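Local coordinates for cobalamin biosynthesis protein CobN (Mycobacterium tuberculosis, PDB 7C6O) that serves as the large catalytic subunit of cobaltochelatase, the ATP-dependent enzyme that inserts cobalt into the corrin ring during cobalamin biosynthesis, at residues Ala460-Ala464 / Glu465-Val469; Gly645-Pro648 / Ala649-Gln652; Glu900-Leu904 / Leu905-Pro909. All coordinates share one frame; numbering follows the deposited sequence. Where two conformers were deposited one is given.

The three contacts come in series along the chain, each formed by a continuous stretch at a helix end, and all belong to the region that CobN shares with magnesium chelatases. Contact 1 starts helix 464-474 at the surface, contact 2 forms the first turn of helix 647-660, and contact 3 ends helix 896-905 in the interior and leads into strand 907-911. Contacts 1 and 2 lie on opposite sides of the chain's centre, their centres about 77 Å apart; the centre of contact 3 is about 45 Å from that of contact 1 and about 49 Å from that of contact 2. None touches another, so each is a separate local element of this large subunit.

Contact 1. Residues Ala460-Ala464 / Glu465-Val469; sequences ATLPA and ELTDV
Leu462 and Thr467 meet where the chain turns into helix 464-474, Leu462 CB lying 3.6 Å from Thr467 CG2. Beside them the two leucines cross obliquely, with Leu462 CD1 3.9 Å from Leu466 CD2, and both rest on Ala579 of helix 576-581, which gives this side of the turn its apolar cover. The backbone between them is drawn together by Pro463 O, which accepts two bonds. Leu466 N approaches at 2.9 Å from above the carbonyl plane, whereas Thr467 N, 3.1 Å away, lies in that plane and gives the straighter bond, with an angle of 167° at its hydrogen. Next in the spiral, Asp468 N donates to Ala464 O over 2.8 Å, a regular helical bond. Thr467 belongs to this tight part: with chi1 of 58°, it holds OG1 between its backbone N and carbonyl carbon and turns the hydroxyl over Ala464 CA, 3.3 Å away, while its methyl is left facing Leu462. At the boundary a water is bonded to Leu462 O at 2.8 Å and to Thr467 OG1, also at 2.8 Å.

The solvent side is looser and largely polar. Glu465 bends at chi2 (72°), bringing OE1 back beside Pro463 CB and close to the first turn, where a carboxylate would probably interact favourably with the positive end of the helix dipole. Ala464 and Asp468 are exposed here, the aspartate carboxylate lying alongside Ala464 O.

Pro463 also packs on Ala573 and Ser574, so the turn is seated on the loop preceding helix 576-581. The arrangement is that of a helix N-terminus with proline at the N-cap: the cap residue's carbonyl opens the helical bonding pattern, and the chain passes from helix 452-459 through a short loop into helix 464-474.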
loop_
_atom_site.group_PDB
_atom_site.type_symbol
_atom_site.label_atom_id
_atom_site.label_comp_id
_atom_site.label_asym_id
_atom_site.label_seq_id
_atom_site.Cartn_x
_atom_site.Cartn_y
_atom_site.Cartn_z
ATOM N N ALA A 460 16.047 18.919 20.883
ATOM C CA ALA A 460 17.498 18.776 20.890
ATOM C C ALA A 460 17.957 17.324 20.947
ATOM O O ALA A 460 19.121 17.048 20.638
ATOM C CB ALA A 460 18.090 19.549 22.068
ATOM N N THR A 461 17.088 16.389 21.343
ATOM C CA THR A 461 17.472 14.983 21.371
ATOM C C THR A 461 17.391 14.322 20.004
ATOM O O THR A 461 17.800 13.164 19.869
ATOM C CB THR A 461 16.600 14.200 22.357
ATOM O OG1 THR A 461 15.273 14.068 21.831
ATOM C CG2 THR A 461 16.543 14.910 23.703
ATOM N N LEU A 462 16.879 15.019 18.998
ATOM C CA LEU A 462 16.766 14.476 17.656
ATOM C C LEU A 462 18.102 14.566 16.924
ATOM O O LEU A 462 18.948 15.398 17.256
ATOM C CB LEU A 462 15.693 15.233 16.882
ATOM C CG LEU A 462 14.278 15.150 17.451
ATOM C CD1 LEU A 462 13.341 16.064 16.678
ATOM C CD2 LEU A 462 13.777 13.712 17.419
ATOM N N PRO A 463 18.317 13.715 15.919
ATOM C CA PRO A 463 19.549 13.816 15.126
ATOM C C PRO A 463 19.628 15.153 14.402
ATOM O O PRO A 463 18.617 15.697 13.952
ATOM C CB PRO A 463 19.435 12.653 14.134
ATOM C CG PRO A 463 18.430 11.722 14.730
ATOM C CD PRO A 463 17.477 12.580 15.501
ATOM N N ALA A 464 20.851 15.680 14.295
ATOM C CA ALA A 464 21.056 16.946 13.598
ATOM C C ALA A 464 20.575 16.879 12.155
ATOM O O ALA A 464 20.152 17.898 11.599
ATOM C CB ALA A 464 22.532 17.343 13.649
ATOM N N GLU A 465 20.627 15.697 11.533
ATOM C CA GLU A 465 20.106 15.550 10.177
ATOM C C GLU A 465 18.660 16.020 10.091
ATOM O O GLU A 465 18.251 16.627 9.095
ATOM C CB GLU A 465 20.217 14.092 9.719
ATOM C CG GLU A 465 21.628 13.633 9.352
ATOM C CD GLU A 465 22.538 13.463 10.557
ATOM O OE1 GLU A 465 22.032 13.452 11.699
ATOM O OE2 GLU A 465 23.766 13.342 10.358
ATOM N N LEU A 466 17.872 15.762 11.135
ATOM C CA LEU A 466 16.473 16.169 11.122
ATOM C C LEU A 466 16.306 17.604 11.611
ATOM O O LEU A 466 15.565 18.387 11.008
ATOM C CB LEU A 466 15.641 15.208 11.969
ATOM C CG LEU A 466 14.177 15.587 12.194
ATOM C CD1 LEU A 466 13.436 15.738 10.869
ATOM C CD2 LEU A 466 13.499 14.551 13.074
ATOM N N THR A 467 16.979 17.970 12.704
ATOM C CA THR A 467 16.779 19.312 13.244
ATOM C C THR A 467 17.330 20.385 12.311
ATOM O O THR A 467 16.786 21.494 12.260
ATOM C CB THR A 467 17.405 19.444 14.635
ATOM O OG1 THR A 467 18.807 19.155 14.571
ATOM C CG2 THR A 467 16.723 18.495 15.615
ATOM N N ASP A 468 18.391 20.077 11.558
ATOM C CA ASP A 468 18.896 21.038 10.581
ATOM C C ASP A 468 17.841 21.367 9.532
ATOM O O ASP A 468 17.658 22.534 9.172
ATOM C CB ASP A 468 20.156 20.502 9.900
ATOM C CG ASP A 468 21.384 20.581 10.785
ATOM O OD1 ASP A 468 21.302 21.161 11.888
ATOM O OD2 ASP A 468 22.438 20.056 10.367
ATOM N N VAL A 469 17.132 20.355 9.031
ATOM C CA VAL A 469 16.154 20.582 7.970
ATOM C C VAL A 469 14.917 21.283 8.519
ATOM O O VAL A 469 14.351 22.177 7.879
ATOM C CB VAL A 469 15.798 19.248 7.288
ATOM C CG1 VAL A 469 14.685 19.442 6.275
ATOM C CG2 VAL A 469 17.030 18.651 6.625
HETATM O O HOH W 1 19.742 18.052 16.975
#

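Contact 2. Residues Gly645-Pro648 / Ala649-Gln652; sequences GKLP and AIRQ
Arg651 N donates to Leu647 O over 2.9 Å, the shortest protein-protein hydrogen bond in this turn, and it points nearly along the C=O axis, with a C=O...N angle of 166°. The same oxygen is hemmed in by carbon: Arg651 CG stands 3.1 Å from Leu647 O, and the CG2 of Ile650 comes to 3.2 Å from Leu647 O. Ile650 CG2 also faces Leu647 CD2.

Beyond its backbone bond Arg651 turns back over the first turn. Its chi1 of -70° sets CG opposite the carbonyl carbon, and the chain then runs extended to NE, which carries the guanidinium across Leu647 and alongside Pro648. Leu647 CB covers one guanidinium face near its rim, 3.5 Å above the plane, while Leu647 CD1 lies 3.5 Å from Arg651 NH2. The proline ring runs side by side with the arginine, Pro648 CD being 3.8 Å from Arg651 NH1. The charge itself is met elsewhere: NE forms a salt bridge with Asp679 and NH1 another with Glu675, both of helix 675-694, so the group is held with carbon over one face and acids at NE and NH1.

At the more exposed side the single N-H of Ala649 is shared between Lys646 O, which Ala649 N reaches over 3.0 Å from above the carbonyl plane in a bent bond, and a water that bonds in turn to Gly645 O. Ile650 N adds a weak bond to Lys646 O, and Gln652 N continues the pattern to Pro648 O. Leu647 leans on His636 and Val639 of helix 624-642. This is the N-terminal turn of an alpha-helix, with a proline that has no N-H to offer and an i to i+4 leucine-arginine pair, packed against helices 624-642 and 675-694.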
loop_
_atom_site.group_PDB
_atom_site.type_symbol
_atom_site.label_atom_id
_atom_site.label_comp_id
_atom_site.label_asym_id
_atom_site.label_seq_id
_atom_site.Cartn_x
_atom_site.Cartn_y
_atom_site.Cartn_z
ATOM N N GLY A 645 -41.274 3.368 -42.257
ATOM C CA GLY A 645 -41.453 4.687 -42.836
ATOM C C GLY A 645 -41.572 5.795 -41.812
ATOM O O GLY A 645 -41.287 6.953 -42.133
ATOM N N LYS A 646 -41.989 5.466 -40.590
ATOM C CA LYS A 646 -42.106 6.436 -39.508
ATOM C C LYS A 646 -40.779 6.682 -38.795
ATOM O O LYS A 646 -40.700 7.584 -37.953
ATOM C CB LYS A 646 -43.182 5.955 -38.519
ATOM C CG LYS A 646 -43.475 6.882 -37.344
ATOM C CD LYS A 646 -44.945 6.868 -36.961
ATOM C CE LYS A 646 -45.695 7.990 -37.664
ATOM N NZ LYS A 646 -45.121 9.324 -37.328
ATOM N N LEU A 647 -39.734 5.927 -39.133
ATOM C CA LEU A 647 -38.435 6.107 -38.487
ATOM C C LEU A 647 -37.914 7.542 -38.516
ATOM O O LEU A 647 -37.369 7.981 -37.490
ATOM C CB LEU A 647 -37.406 5.153 -39.114
ATOM C CG LEU A 647 -37.413 3.710 -38.608
ATOM C CD1 LEU A 647 -36.341 2.886 -39.308
ATOM C CD2 LEU A 647 -37.220 3.670 -37.099
ATOM N N PRO A 648 -38.029 8.314 -39.607
ATOM C CA PRO A 648 -37.548 9.707 -39.546
ATOM C C PRO A 648 -38.182 10.532 -38.437
ATOM O O PRO A 648 -37.502 11.375 -37.839
ATOM C CB PRO A 648 -37.899 10.252 -40.935
ATOM C CG PRO A 648 -37.837 9.064 -41.812
ATOM C CD PRO A 648 -38.377 7.929 -40.989
ATOM N N ALA A 649 -39.463 10.309 -38.136
ATOM C CA ALA A 649 -40.130 11.104 -37.109
ATOM C C ALA A 649 -39.567 10.803 -35.723
ATOM O O ALA A 649 -39.291 11.722 -34.944
ATOM C CB ALA A 649 -41.637 10.852 -37.144
ATOM N N ILE A 650 -39.394 9.520 -35.396
ATOM C CA ILE A 650 -38.854 9.179 -34.085
ATOM C C ILE A 650 -37.370 9.517 -34.011
ATOM O O ILE A 650 -36.859 9.865 -32.939
ATOM C CB ILE A 650 -39.132 7.697 -33.756
ATOM C CG1 ILE A 650 -38.690 7.366 -32.328
ATOM C CG2 ILE A 650 -38.455 6.776 -34.756
ATOM C CD1 ILE A 650 -39.413 8.169 -31.265
ATOM N N ARG A 651 -36.657 9.445 -35.142
ATOM C CA ARG A 651 -35.267 9.893 -35.168
ATOM C C ARG A 651 -35.163 11.372 -34.815
ATOM O O ARG A 651 -34.250 11.781 -34.086
ATOM C CB ARG A 651 -34.643 9.637 -36.542
ATOM C CG ARG A 651 -34.382 8.177 -36.895
ATOM C CD ARG A 651 -33.638 8.091 -38.227
ATOM N NE ARG A 651 -33.470 6.723 -38.714
ATOM C CZ ARG A 651 -33.975 6.268 -39.858
ATOM N NH1 ARG A 651 -34.678 7.072 -40.642
ATOM N NH2 ARG A 651 -33.769 5.008 -40.220
ATOM N N GLN A 652 -36.088 12.191 -35.326
ATOM C CA GLN A 652 -36.073 13.615 -35.007
ATOM C C GLN A 652 -36.332 13.851 -33.525
ATOM O O GLN A 652 -35.694 14.712 -32.907
ATOM C CB GLN A 652 -37.106 14.363 -35.852
ATOM C CG GLN A 652 -36.752 14.479 -37.326
ATOM C CD GLN A 652 -37.782 15.268 -38.116
ATOM O OE1 GLN A 652 -38.748 15.786 -37.557
ATOM N NE2 GLN A 652 -37.578 15.359 -39.425
HETATM O O HOH W 2 -41.285 9.655 -40.294
#

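Contact 3. Residues Glu900-Leu904 / Leu905-Pro909; sequences EVLAL and LGVRP
Leu902 is the apolar centre, its two methyls reaching different residues of the strand that follows the helix. Its CD1 lies 3.9 Å from Pro909 CG, the two side chains crossing at an angle, and its CD2 is 4.4 Å from Val907 CG1. Next to it on the helix, Val901 CG1 faces Leu905 CD1, one turn on, at 4.2 Å. Leu902, Leu905 and Val907 also pack on helix 949-963, while Val901 and Leu904 lie against strands 880-885 and 935-940, adjacent parallel strands of the eight-stranded mixed sheet; helix 896-905 is part of the connection between them, which also carries the antiparallel pair 907-911/918-923.

The helix ends in a Schellman motif. Gly906, with a phi of 85°, is the C-prime residue; Val907 N donates to Leu902 O over 2.9 Å in a straight bond, and Gly906 N gives a weak one to Ala903 O at 3.1 Å. The Leu902-Val907 contact is the hydrophobic pairing that commonly accompanies this motif. Just before it, Leu905 N closes the last regular turn on Val901 O at 3.1 Å.

At the polar edge, Arg931 bonds to the carbonyls of Ala903 and Leu904, and Arg933 to that of Leu905.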
loop_
_atom_site.group_PDB
_atom_site.type_symbol
_atom_site.label_atom_id
_atom_site.label_comp_id
_atom_site.label_asym_id
_atom_site.label_seq_id
_atom_site.Cartn_x
_atom_site.Cartn_y
_atom_site.Cartn_z
ATOM N N GLU A 900 0.706 -3.952 -18.610
ATOM C CA GLU A 900 0.411 -3.103 -19.760
ATOM C C GLU A 900 1.680 -2.460 -20.305
ATOM O O GLU A 900 1.879 -2.403 -21.524
ATOM C CB GLU A 900 -0.613 -2.029 -19.387
ATOM C CG GLU A 900 -1.061 -1.191 -20.579
ATOM C CD GLU A 900 -2.038 -0.091 -20.203
ATOM O OE1 GLU A 900 -2.279 0.111 -18.996
ATOM O OE2 GLU A 900 -2.562 0.578 -21.120
ATOM N N VAL A 901 2.550 -1.972 -19.418
ATOM C CA VAL A 901 3.826 -1.413 -19.856
ATOM C C VAL A 901 4.632 -2.461 -20.614
ATOM O O VAL A 901 5.139 -2.206 -21.712
ATOM C CB VAL A 901 4.615 -0.865 -18.652
ATOM C CG1 VAL A 901 5.987 -0.381 -19.098
ATOM C CG2 VAL A 901 3.844 0.258 -17.969
ATOM N N LEU A 902 4.756 -3.656 -20.036
ATOM C CA LEU A 902 5.496 -4.731 -20.691
ATOM C C LEU A 902 4.876 -5.091 -22.037
ATOM O O LEU A 902 5.592 -5.304 -23.022
ATOM C CB LEU A 902 5.552 -5.955 -19.775
ATOM C CG LEU A 902 6.357 -5.776 -18.485
ATOM C CD1 LEU A 902 6.278 -7.015 -17.603
ATOM C CD2 LEU A 902 7.805 -5.446 -18.807
ATOM N N ALA A 903 3.542 -5.152 -22.101
ATOM C CA ALA A 903 2.877 -5.513 -23.350
ATOM C C ALA A 903 3.121 -4.469 -24.432
ATOM O O ALA A 903 3.340 -4.814 -25.599
ATOM C CB ALA A 903 1.378 -5.703 -23.113
ATOM N N LEU A 904 3.082 -3.184 -24.069
ATOM C CA LEU A 904 3.332 -2.137 -25.055
ATOM C C LEU A 904 4.753 -2.225 -25.599
ATOM O O LEU A 904 4.977 -2.061 -26.807
ATOM C CB LEU A 904 3.072 -0.763 -24.438
ATOM C CG LEU A 904 1.609 -0.427 -24.147
ATOM C CD1 LEU A 904 1.502 0.783 -23.231
ATOM C CD2 LEU A 904 0.858 -0.185 -25.449
ATOM N N LEU A 905 5.726 -2.490 -24.721
ATOM C CA LEU A 905 7.111 -2.663 -25.140
ATOM C C LEU A 905 7.327 -3.942 -25.938
ATOM O O LEU A 905 8.325 -4.047 -26.658
ATOM C CB LEU A 905 8.035 -2.676 -23.918
ATOM C CG LEU A 905 8.064 -1.421 -23.046
ATOM C CD1 LEU A 905 8.951 -1.642 -21.833
ATOM C CD2 LEU A 905 8.541 -0.228 -23.852
ATOM N N GLY A 906 6.427 -4.914 -25.821
ATOM C CA GLY A 906 6.614 -6.186 -26.491
ATOM C C GLY A 906 7.463 -7.160 -25.706
ATOM O O GLY A 906 8.249 -7.910 -26.299
ATOM N N VAL A 907 7.330 -7.167 -24.383
ATOM C CA VAL A 907 8.125 -8.012 -23.500
ATOM C C VAL A 907 7.177 -8.832 -22.641
ATOM O O VAL A 907 6.235 -8.289 -22.051
ATOM C CB VAL A 907 9.074 -7.179 -22.619
ATOM C CG1 VAL A 907 9.836 -8.075 -21.654
ATOM C CG2 VAL A 907 10.030 -6.393 -23.483
ATOM N N ARG A 908 7.430 -10.132 -22.568
ATOM C CA ARG A 908 6.639 -11.064 -21.781
ATOM C C ARG A 908 7.335 -11.369 -20.461
ATOM O O ARG A 908 8.565 -11.500 -20.424
ATOM C CB ARG A 908 6.426 -12.366 -22.555
ATOM C CG ARG A 908 5.295 -13.234 -22.037
ATOM C CD ARG A 908 5.291 -14.590 -22.722
ATOM N NE ARG A 908 5.530 -14.474 -24.156
ATOM C CZ ARG A 908 4.577 -14.290 -25.063
ATOM N NH1 ARG A 908 3.309 -14.200 -24.688
ATOM N NH2 ARG A 908 4.894 -14.195 -26.348
ATOM N N PRO A 909 6.590 -11.471 -19.364
ATOM C CA PRO A 909 7.191 -11.928 -18.108
ATOM C C PRO A 909 7.488 -13.418 -18.162
ATOM O O PRO A 909 6.903 -14.172 -18.941
ATOM C CB PRO A 909 6.117 -11.618 -17.055
ATOM C CG PRO A 909 5.099 -10.755 -17.748
ATOM C CD PRO A 909 5.173 -11.112 -19.195
#